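Local coordinates for protein lactate racemase (Thermoanaerobacterium thermosaccharolyticum, PDB 2YJG) that interconverts the D- and L-isomers of lactate as a homodimer that depends on a nickel-pincer nucleotide cofactor, at residues 331-342 against 357-368. Residues are numbered along the deposited sequence; the frame is centred on the assembly and turned at random.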
loop_
_atom_site.group_PDB
_atom_site.type_symbol
_atom_site.label_atom_id
_atom_site.label_comp_id
_atom_site.label_asym_id
_atom_site.label_seq_id
_atom_site.Cartn_x
_atom_site.Cartn_y
_atom_site.Cartn_z
ATOM N N TRP A 331 33.460 13.940 13.694
ATOM C CA TRP A 331 34.762 13.305 13.826
ATOM C C TRP A 331 35.852 14.252 13.399
ATOM O O TRP A 331 36.802 14.359 14.101
ATOM C CB TRP A 331 34.860 11.996 13.020
ATOM C CG TRP A 331 34.244 10.822 13.690
ATOM C CD1 TRP A 331 33.191 10.089 13.250
ATOM C CD2 TRP A 331 34.718 10.166 14.878
ATOM N NE1 TRP A 331 32.949 9.058 14.125
ATOM C CE2 TRP A 331 33.906 9.063 15.104
ATOM C CE3 TRP A 331 35.770 10.430 15.770
ATOM C CZ2 TRP A 331 34.040 8.258 16.253
ATOM C CZ3 TRP A 331 35.920 9.600 16.903
ATOM C CH2 TRP A 331 35.123 8.514 17.078
ATOM N N PHE A 332 35.651 14.974 12.283
ATOM C CA PHE A 332 36.630 15.895 11.744
ATOM C C PHE A 332 36.568 17.243 12.455
ATOM O O PHE A 332 37.600 17.828 12.815
ATOM C CB PHE A 332 36.408 16.067 10.263
ATOM C CG PHE A 332 36.665 14.797 9.514
ATOM C CD1 PHE A 332 35.656 13.846 9.392
ATOM C CD2 PHE A 332 37.900 14.506 9.062
ATOM C CE1 PHE A 332 35.870 12.659 8.774
ATOM C CE2 PHE A 332 38.155 13.263 8.433
ATOM C CZ PHE A 332 37.163 12.359 8.306
ATOM N N LYS A 333 35.348 17.678 12.710
ATOM C CA LYS A 333 35.163 19.020 13.296
ATOM C C LYS A 333 35.825 19.083 14.666
ATOM O O LYS A 333 36.423 20.128 15.010
ATOM C CB LYS A 333 33.693 19.343 13.403
ATOM C CG LYS A 333 33.417 20.668 14.071
ATOM C CD LYS A 333 33.246 21.799 13.121
ATOM C CE LYS A 333 32.621 23.005 13.908
ATOM N NZ LYS A 333 32.105 24.048 12.997
ATOM N N GLU A 334 35.757 17.968 15.396
ATOM C CA GLU A 334 36.302 17.823 16.763
ATOM C C GLU A 334 37.772 17.287 16.869
ATOM O O GLU A 334 38.258 17.060 17.970
ATOM C CB GLU A 334 35.407 16.875 17.558
ATOM C CG GLU A 334 33.904 17.280 17.622
ATOM C CD GLU A 334 33.674 18.453 18.552
ATOM O OE1 GLU A 334 34.349 18.484 19.616
ATOM O OE2 GLU A 334 32.840 19.342 18.245
ATOM N N SER A 335 38.488 17.117 15.757
ATOM C CA SER A 335 39.824 16.547 15.824
ATOM C C SER A 335 40.865 17.481 15.245
ATOM O O SER A 335 40.532 18.474 14.581
ATOM C CB SER A 335 39.889 15.158 15.100
ATOM O OG SER A 335 38.994 14.246 15.701
ATOM N N LYS A 336 42.127 17.148 15.463
ATOM C CA LYS A 336 43.241 18.039 15.036
ATOM C C LYS A 336 43.585 17.965 13.562
ATOM O O LYS A 336 44.084 18.932 12.967
ATOM C CB LYS A 336 44.514 17.703 15.805
ATOM C CG LYS A 336 44.444 17.931 17.329
ATOM C CD LYS A 336 45.786 17.706 18.067
ATOM C CE LYS A 336 46.296 16.253 17.995
ATOM N NZ LYS A 336 47.499 15.964 18.857
ATOM N N ASP A 337 43.465 16.773 13.004
ATOM C CA ASP A 337 43.854 16.506 11.631
ATOM C C ASP A 337 43.381 15.114 11.321
ATOM O O ASP A 337 42.868 14.425 12.210
ATOM C CB ASP A 337 45.375 16.629 11.426
ATOM C CG ASP A 337 46.203 15.792 12.392
ATOM O OD1 ASP A 337 45.787 14.693 12.844
ATOM O OD2 ASP A 337 47.358 16.233 12.644
ATOM N N PRO A 338 43.545 14.678 10.071
ATOM C CA PRO A 338 43.038 13.341 9.774
ATOM C C PRO A 338 43.680 12.173 10.560
ATOM O O PRO A 338 42.975 11.162 10.800
ATOM C CB PRO A 338 43.274 13.197 8.269
ATOM C CG PRO A 338 43.379 14.658 7.753
ATOM C CD PRO A 338 43.849 15.488 8.879
ATOM N N GLN A 339 44.983 12.252 10.880
ATOM C CA GLN A 339 45.636 11.208 11.633
ATOM C C GLN A 339 44.976 11.116 13.025
ATOM O O GLN A 339 44.812 10.014 13.538
ATOM C CB GLN A 339 47.123 11.469 11.850
ATOM C CG GLN A 339 47.803 10.373 12.588
ATOM C CD GLN A 339 47.784 9.072 11.826
ATOM O OE1 GLN A 339 47.313 8.006 12.327
ATOM N NE2 GLN A 339 48.295 9.106 10.610
ATOM N N ASP A 340 44.551 12.258 13.575
ATOM C CA ASP A 340 43.869 12.280 14.897
ATOM C C ASP A 340 42.525 11.484 14.768
ATOM O O ASP A 340 42.211 10.643 15.582
ATOM C CB ASP A 340 43.643 13.723 15.316
ATOM C CG ASP A 340 43.328 13.890 16.790
ATOM O OD1 ASP A 340 43.742 13.053 17.601
ATOM O OD2 ASP A 340 42.645 14.879 17.111
ATOM N N VAL A 341 41.776 11.749 13.703
ATOM C CA VAL A 341 40.535 11.075 13.442
ATOM C C VAL A 341 40.743 9.588 13.379
ATOM O O VAL A 341 40.030 8.835 14.078
ATOM C CB VAL A 341 39.830 11.587 12.167
ATOM C CG1 VAL A 341 38.617 10.650 11.809
ATOM C CG2 VAL A 341 39.513 13.125 12.329
ATOM N N MET A 342 41.744 9.139 12.601
ATOM C CA MET A 342 42.053 7.761 12.474
ATOM C C MET A 342 42.406 7.133 13.825
ATOM O O MET A 342 41.903 6.085 14.187
ATOM C CB MET A 342 43.185 7.599 11.506
ATOM C CG MET A 342 43.632 6.220 11.205
ATOM S SD MET A 342 42.390 5.114 10.548
ATOM C CE MET A 342 42.416 5.708 8.780
ATOM N N GLN A 357 30.874 5.968 11.746
ATOM C CA GLN A 357 32.293 6.000 12.073
ATOM C C GLN A 357 33.159 5.446 10.919
ATOM O O GLN A 357 34.263 5.931 10.671
ATOM C CB GLN A 357 32.569 5.283 13.406
ATOM C CG GLN A 357 32.730 3.832 13.381
ATOM C CD GLN A 357 33.384 3.288 14.690
ATOM O OE1 GLN A 357 32.994 3.693 15.811
ATOM N NE2 GLN A 357 34.323 2.347 14.540
ATOM N N TRP A 358 32.650 4.431 10.238
ATOM C CA TRP A 358 33.408 3.753 9.203
ATOM C C TRP A 358 33.675 4.689 7.986
ATOM O O TRP A 358 34.688 4.582 7.299
ATOM C CB TRP A 358 32.692 2.476 8.806
ATOM C CG TRP A 358 31.265 2.646 8.402
ATOM C CD1 TRP A 358 30.793 2.882 7.161
ATOM C CD2 TRP A 358 30.132 2.602 9.267
ATOM N NE1 TRP A 358 29.420 2.992 7.175
ATOM C CE2 TRP A 358 28.995 2.822 8.474
ATOM C CE3 TRP A 358 29.976 2.429 10.630
ATOM C CZ2 TRP A 358 27.693 2.854 9.010
ATOM C CZ3 TRP A 358 28.713 2.391 11.149
ATOM C CH2 TRP A 358 27.574 2.595 10.347
ATOM N N GLU A 359 32.696 5.544 7.703
ATOM C CA GLU A 359 32.778 6.508 6.577
ATOM C C GLU A 359 33.832 7.521 6.931
ATOM O O GLU A 359 34.645 7.966 6.067
ATOM C CB GLU A 359 31.423 7.212 6.378
ATOM C CG GLU A 359 31.058 7.684 4.975
ATOM C CD GLU A 359 30.770 6.562 4.004
ATOM O OE1 GLU A 359 30.795 5.378 4.442
ATOM O OE2 GLU A 359 30.481 6.835 2.778
ATOM N N ALA A 360 33.855 7.980 8.195
ATOM C CA ALA A 360 34.915 8.870 8.643
ATOM C C ALA A 360 36.310 8.211 8.615
ATOM O O ALA A 360 37.322 8.860 8.291
ATOM C CB ALA A 360 34.650 9.493 10.099
ATOM N N GLN A 361 36.362 6.934 8.991
ATOM C CA GLN A 361 37.610 6.221 9.045
ATOM C C GLN A 361 38.205 6.162 7.630
ATOM O O GLN A 361 39.404 6.434 7.392
ATOM C CB GLN A 361 37.336 4.811 9.570
ATOM C CG GLN A 361 38.617 4.017 9.798
ATOM C CD GLN A 361 38.382 2.624 10.352
ATOM O OE1 GLN A 361 37.280 2.299 10.819
ATOM N NE2 GLN A 361 39.430 1.795 10.315
ATOM N N ILE A 362 37.381 5.744 6.683
ATOM C CA ILE A 362 37.841 5.728 5.283
ATOM C C ILE A 362 38.265 7.047 4.755
ATOM O O ILE A 362 39.334 7.112 4.104
ATOM C CB ILE A 362 36.792 5.068 4.371
ATOM C CG1 ILE A 362 36.645 3.655 4.864
ATOM C CG2 ILE A 362 37.199 5.192 2.732
ATOM C CD1 ILE A 362 35.408 2.878 4.351
ATOM N N LEU A 363 37.502 8.127 5.007
ATOM C CA LEU A 363 37.949 9.456 4.555
ATOM C C LEU A 363 39.255 9.860 5.225
ATOM O O LEU A 363 40.171 10.358 4.554
ATOM C CB LEU A 363 36.857 10.496 4.798
ATOM C CG LEU A 363 37.129 11.951 4.451
ATOM C CD1 LEU A 363 37.408 12.024 2.898
ATOM C CD2 LEU A 363 35.953 12.873 4.870
ATOM N N ALA A 364 39.404 9.590 6.546
ATOM C CA ALA A 364 40.674 9.837 7.198
ATOM C C ALA A 364 41.841 9.058 6.545
ATOM O O ALA A 364 42.894 9.600 6.352
ATOM C CB ALA A 364 40.613 9.613 8.796
ATOM N N ARG A 365 41.642 7.802 6.195
ATOM C CA ARG A 365 42.679 7.002 5.501
ATOM C C ARG A 365 43.133 7.783 4.247
ATOM O O ARG A 365 44.334 7.973 4.008
ATOM C CB ARG A 365 42.144 5.619 5.124
ATOM C CG ARG A 365 43.128 4.792 4.415
ATOM C CD ARG A 365 42.546 3.518 3.962
ATOM N NE ARG A 365 41.737 3.714 2.740
ATOM C CZ ARG A 365 40.645 3.042 2.426
ATOM N NH1 ARG A 365 40.104 2.131 3.248
ATOM N NH2 ARG A 365 40.015 3.343 1.306
ATOM N N ILE A 366 42.167 8.307 3.474
ATOM C CA ILE A 366 42.513 9.072 2.258
ATOM C C ILE A 366 43.298 10.313 2.552
ATOM O O ILE A 366 44.340 10.497 2.015
ATOM C CB ILE A 366 41.258 9.401 1.443
ATOM C CG1 ILE A 366 40.639 8.101 1.051
ATOM C CG2 ILE A 366 41.581 10.201 0.128
ATOM C CD1 ILE A 366 39.243 8.275 0.439
ATOM N N LEU A 367 42.820 11.131 3.469
ATOM C CA LEU A 367 43.371 12.404 3.750
ATOM C C LEU A 367 44.712 12.367 4.474
ATOM O O LEU A 367 45.394 13.405 4.598
ATOM C CB LEU A 367 42.331 13.216 4.548
ATOM C CG LEU A 367 40.968 13.526 3.955
ATOM C CD1 LEU A 367 40.077 14.350 4.948
ATOM C CD2 LEU A 367 41.163 14.312 2.677
ATOM N N ILE A 368 45.079 11.215 5.032
ATOM C CA ILE A 368 46.392 11.083 5.656
ATOM C C ILE A 368 47.472 11.030 4.604
ATOM O O ILE A 368 48.535 11.547 4.870
ATOM C CB ILE A 368 46.513 9.828 6.556
ATOM C CG1 ILE A 368 45.644 10.010 7.814
ATOM C CG2 ILE A 368 48.000 9.591 6.995
ATOM C CD1 ILE A 368 45.402 8.703 8.495
#
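P338 and M342 of helix 338-342 lie against A364 and Q361 of helix 357-368, the two short axes running 8.4 Å apart at their closest and 142° from parallel. This is helix-on-helix packing within the C-terminal domain: the end of helix 326-333, a short loop (334-337) and the start of helix 338-346 together cover one side of helix 357-369, which leads into strand 371-375 of the parallel sheet. A364 lets the backbones come close; the CA atoms of P338 and A364 are 4.9 Å apart, and A364 CB rests 3.5 Å from P338 O. F332 is a knob in a hole made by A360, L363, A364 and L367. The tip of its ring enters the hole with CZ 3.7 Å from L363 CD2, while V341 CG1 covers one face off-centre. A360 CB is the surface under both aromatics: W331 sets CD1 3.5 Å from it, and W331 NE1 meets Q357 CA, the indole plane standing nearly square to the Q357 amide. At the other end P338 presses CG onto L367 CB (3.7 Å), the two side chains crossing at about a right angle, and I368 spans P338 and M342. D337 caps the new helix, OD1 accepting from D340 N, and D340 OD2 in turn takes K336 N with its anti lone pair, so both carboxylates tie the loop to the helix start. Away from this contact W358 meets the ring of H200, which probably ligates the cofactor nickel; separately, R365 NH2 is salt-bridged to E304. M342, bent at chi2 and chi3 (58° and 80°), curls over the helix backbone until CE lies 3.4 Å from Q361 O and 3.7 Å from R365 CB.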